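Local coordinates for sensor protein (Vibrio parahaemolyticus, PDB 3I9Y), which probably acts as a membrane-bound histidine kinase of a two-component phosphorelay that responds to TMAO, its sensor domain being the part described here, at residues N243-S246 and Q247-Q251; T184-D187 and R188-I192. All blocks are in the same frame, centred on the assembly; numbering follows the deposited sequence.

Overall arrangement
From the N terminus, helices 5-27, 32-58, 63-114 and 158-180 precede contact 2, which sits where the chain leaves helix 158-180 and starts helix 186-208; residues 118-156 are not modelled. Contact 2 spans the N-cap and the opening turns of that helix. Helix 213-228 follows, and then helix 232-267, which carries contact 1 in its interior. Each contact is local and closes no large loop, so the two lie in series, neither nested nor crossed. The centres of contacts 1 and 2 are about 19 Å apart, and the nearest atoms of contacts 1 and 2 about 6 Å. Contact 2 packs on helices 158-180 and 232-267, contact 1 on 63-114 and 5-27, within the two stacked four-helix bundles.

Contact 1: residues N243-S246 and Q247-Q251; sequences NEQS and QQLMQ
Q245 and L249 meet one turn apart inside helix 232-267, a long helix of the stacked four-helix bundles of the TorS sensor domain. The tight part is the alpha-helical backbone ladder. Four successive i to i+4 bonds cross from N243-S246 to Q247-Q251. The straightest joins Q248 N to E244 O at 3.0 Å, with an N-H...O angle of 171°. The bond from L249 N to Q245 O measures 2.9 Å. On this side L249 adds carbon to the same carbonyl, its CB standing 3.3 Å from Q245 O, while its CD2 reaches the Q245 side chain at CG, 3.9 Å away. The Q245 chain rises with CG opposite the backbone N (chi1 168°) and bends at chi2. Its amide NE2 lies near both L249 methyls but has its hydrogen bond with E82 of helix 63-114, which ties the two helices together. L249 also touches E82, and M250 packs on L83 of that helix and on V23 and S27 of helix 5-27.

The loose side is lined by E244, Q247 and Q248, the two glutamines being exposed. Here Q248 extends its chain back along the helix: NE2 comes within 3.7 Å of E244 CG, with amide and carboxylate planes 24° apart, a van der Waals approach. The Q245 and Q248 amides, by contrast, are turned well away from parallel, OE1 of Q245 lying 3.7 Å from OE1 of Q248. On the face turned to helix 63-114, S246 O receives the M250 N-H at 3.0 Å, and M250 CG rests 3.5 Å from the same oxygen.

Contact 2: residues T184-D187 and R188-I192; sequences TNVD and RIQQI
N185 turns its CG opposite its own backbone N (chi1 173°), and the turn at chi2 then aims OD1 at the peptide N-H groups of the first helical turn. OD1 takes the N-H of R188 at 3.0 Å, with an N-H...O angle of 161°; the donor is tilted somewhat from the plane of the amide carbonyl. A second, weak bond reaches the same oxygen from D187 N, and its 122° angle shows how bent it is. Two donors thus grip one side-chain oxygen, which would hold the amide in its rotation.

R188 passes N185 at about a right angle, its CB lying 3.4 Å from N185 O. The arginine chain bends at chi2 and chi3 and carries the guanidinium away from N185. One face of that group is covered by CG1 of I192, over its centre and 4.0 Å above the plane, while NH2 forms a salt bridge with E179 of helix 158-180. This charge pair joins the start of helix 186-208 to the preceding helix.

The main chain takes over beyond the cap. I189 N bonds to N185 O at 3.2 Å, and Q190 N and Q191 N bond to V186 O and D187 O. CG1 of buried I189 lies 3.6 Å from N185 O. Q190 holds CG beside its backbone N, which brings that carbon to 3.1 Å from V186 O. V186, I189 and Q190 also touch L237, binding this turn to helix 232-267. The bonds of N185 OD1 to the backbone N atoms of R188 and, weakly, D187 are an asparagine N-cap, typical of a helix start, at the head of helix 186-208 in this helical-bundle sensor domain.

Contact 1: residues N243-S246 and Q247-Q251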
# COMPACT_ATOMS: atom_id res chain seq x y z
N ASN A 243 3.01 1.31 2.76
CA ASN A 243 2.51 2.73 2.60
C ASN A 243 3.50 3.71 3.25
O ASN A 243 3.76 4.84 2.70
CB ASN A 243 1.20 3.01 3.29
CG ASN A 243 0.03 2.32 2.48
OD1 ASN A 243 0.25 1.93 1.27
ND2 ASN A 243 -1.19 2.17 3.10
N GLU A 244 4.08 3.29 4.36
CA GLU A 244 4.93 4.23 5.02
C GLU A 244 6.30 4.47 4.13
O GLU A 244 6.83 5.59 3.97
CB GLU A 244 5.26 3.58 6.32
CG GLU A 244 6.39 4.08 6.88
CD GLU A 244 6.07 4.28 8.34
OE1 GLU A 244 6.78 3.65 9.23
OE2 GLU A 244 5.08 5.08 8.56
N GLN A 245 6.80 3.39 3.62
CA GLN A 245 7.97 3.41 2.81
C GLN A 245 7.59 4.27 1.53
O GLN A 245 8.31 5.20 1.03
CB GLN A 245 8.32 1.96 2.43
CG GLN A 245 9.31 2.13 1.37
CD GLN A 245 10.75 2.41 2.15
OE1 GLN A 245 10.78 2.54 3.53
NE2 GLN A 245 11.88 2.46 1.33
N SER A 246 6.39 4.13 1.04
CA SER A 246 6.10 4.92 -0.12
C SER A 246 5.97 6.46 0.19
O SER A 246 6.41 7.36 -0.62
CB SER A 246 4.98 4.20 -0.90
OG SER A 246 4.09 5.15 -1.29
N GLN A 247 5.47 6.78 1.40
CA GLN A 247 5.39 8.20 1.71
C GLN A 247 6.80 8.80 1.92
O GLN A 247 7.07 9.92 1.47
CB GLN A 247 4.57 8.42 3.02
CG GLN A 247 4.43 9.94 3.23
CD GLN A 247 4.01 10.88 1.82
OE1 GLN A 247 2.85 10.70 1.16
NE2 GLN A 247 5.02 11.83 1.35
N GLN A 248 7.68 8.07 2.58
CA GLN A 248 9.03 8.54 2.77
C GLN A 248 9.74 8.72 1.43
O GLN A 248 10.49 9.76 1.23
CB GLN A 248 9.82 7.54 3.50
CG GLN A 248 9.40 7.76 4.89
CD GLN A 248 9.85 6.54 5.82
OE1 GLN A 248 10.73 5.71 5.40
NE2 GLN A 248 9.25 6.44 7.06
N LEU A 249 9.43 7.82 0.46
CA LEU A 249 10.05 7.87 -0.83
C LEU A 249 9.57 9.16 -1.61
O LEU A 249 10.42 9.81 -2.24
CB LEU A 249 9.79 6.63 -1.61
CG LEU A 249 10.76 5.51 -2.03
CD1 LEU A 249 12.19 5.37 -1.49
CD2 LEU A 249 10.01 4.26 -1.87
N MET A 250 8.26 9.52 -1.49
CA MET A 250 7.79 10.67 -2.20
C MET A 250 8.39 11.98 -1.61
O MET A 250 8.63 12.89 -2.37
CB MET A 250 6.26 10.79 -2.25
CG MET A 250 5.85 9.66 -3.23
SD MET A 250 4.12 9.47 -3.14
CE MET A 250 3.43 10.85 -3.90
N GLN A 251 8.60 12.02 -0.37
CA GLN A 251 9.20 13.17 0.29
C GLN A 251 10.65 13.29 -0.29
O GLN A 251 11.09 14.38 -0.70
CB GLN A 251 9.29 12.90 1.82
CG GLN A 251 10.06 14.01 2.58
CD GLN A 251 9.42 15.43 2.20
OE1 GLN A 251 8.10 15.55 2.15
NE2 GLN A 251 10.32 16.51 1.90

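Contact 2: residues T184-D187 and R188-I192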
# COMPACT_ATOMS: atom_id res chain seq x y z
N THR A 184 -5.06 3.08 9.83
CA THR A 184 -3.78 3.56 9.34
C THR A 184 -2.82 3.58 10.55
O THR A 184 -1.71 4.09 10.48
CB THR A 184 -3.86 5.02 8.78
OG1 THR A 184 -4.44 5.79 9.83
CG2 THR A 184 -4.79 5.22 7.57
N ASN A 185 -3.19 2.99 11.66
CA ASN A 185 -2.21 3.07 12.79
C ASN A 185 -1.76 1.70 13.09
O ASN A 185 -2.59 0.88 13.37
CB ASN A 185 -2.89 3.66 14.06
CG ASN A 185 -1.97 3.61 15.32
OD1 ASN A 185 -1.67 2.56 15.90
ND2 ASN A 185 -1.52 4.81 15.74
N VAL A 186 -0.47 1.46 13.21
CA VAL A 186 -0.03 0.14 13.36
C VAL A 186 -0.24 -0.56 14.67
O VAL A 186 -0.38 -1.83 14.67
CB VAL A 186 1.43 0.01 12.95
CG1 VAL A 186 2.37 0.48 14.10
CG2 VAL A 186 1.85 -1.40 12.70
N ASP A 187 -0.28 0.18 15.79
CA ASP A 187 -0.57 -0.51 17.07
C ASP A 187 -2.07 -0.94 17.07
O ASP A 187 -2.41 -1.90 17.63
CB ASP A 187 -0.34 0.53 18.26
CG ASP A 187 1.15 1.08 18.24
OD1 ASP A 187 1.36 2.27 18.06
OD2 ASP A 187 2.13 0.31 18.34
N ARG A 188 -2.93 -0.13 16.47
CA ARG A 188 -4.30 -0.51 16.38
C ARG A 188 -4.51 -1.76 15.57
O ARG A 188 -5.36 -2.62 15.97
CB ARG A 188 -5.05 0.61 15.75
CG ARG A 188 -5.73 1.39 16.81
CD ARG A 188 -6.59 0.27 17.63
NE ARG A 188 -7.92 0.10 17.05
CZ ARG A 188 -8.93 -0.42 17.72
NH1 ARG A 188 -8.74 -0.85 19.02
NH2 ARG A 188 -10.15 -0.42 17.12
N ILE A 189 -3.75 -1.89 14.45
CA ILE A 189 -3.85 -3.11 13.59
C ILE A 189 -3.49 -4.31 14.46
O ILE A 189 -4.22 -5.27 14.52
CB ILE A 189 -2.96 -3.08 12.33
CG1 ILE A 189 -3.52 -2.01 11.41
CG2 ILE A 189 -2.90 -4.56 11.65
CD1 ILE A 189 -2.38 -1.58 10.37
N GLN A 190 -2.42 -4.25 15.21
CA GLN A 190 -2.04 -5.42 16.01
C GLN A 190 -2.99 -5.79 17.16
O GLN A 190 -3.12 -6.93 17.59
CB GLN A 190 -0.65 -5.12 16.59
CG GLN A 190 0.29 -4.79 15.46
CD GLN A 190 1.79 -4.83 15.91
OE1 GLN A 190 2.41 -3.85 16.36
NE2 GLN A 190 2.34 -6.01 15.84
N GLN A 191 -3.56 -4.76 17.76
CA GLN A 191 -4.53 -5.00 18.81
C GLN A 191 -5.83 -5.71 18.27
O GLN A 191 -6.41 -6.61 18.91
CB GLN A 191 -4.88 -3.67 19.18
CG GLN A 191 -5.18 -3.54 20.51
CD GLN A 191 -5.02 -2.04 20.74
OE1 GLN A 191 -3.86 -1.57 20.95
NE2 GLN A 191 -6.18 -1.24 20.57
N ILE A 192 -6.25 -5.32 17.03
CA ILE A 192 -7.48 -5.92 16.46
C ILE A 192 -7.15 -7.26 16.10
O ILE A 192 -7.89 -8.18 16.34
CB ILE A 192 -7.98 -5.21 15.22
CG1 ILE A 192 -8.54 -3.95 15.74
CG2 ILE A 192 -9.27 -5.94 14.74
CD1 ILE A 192 -9.62 -3.42 14.76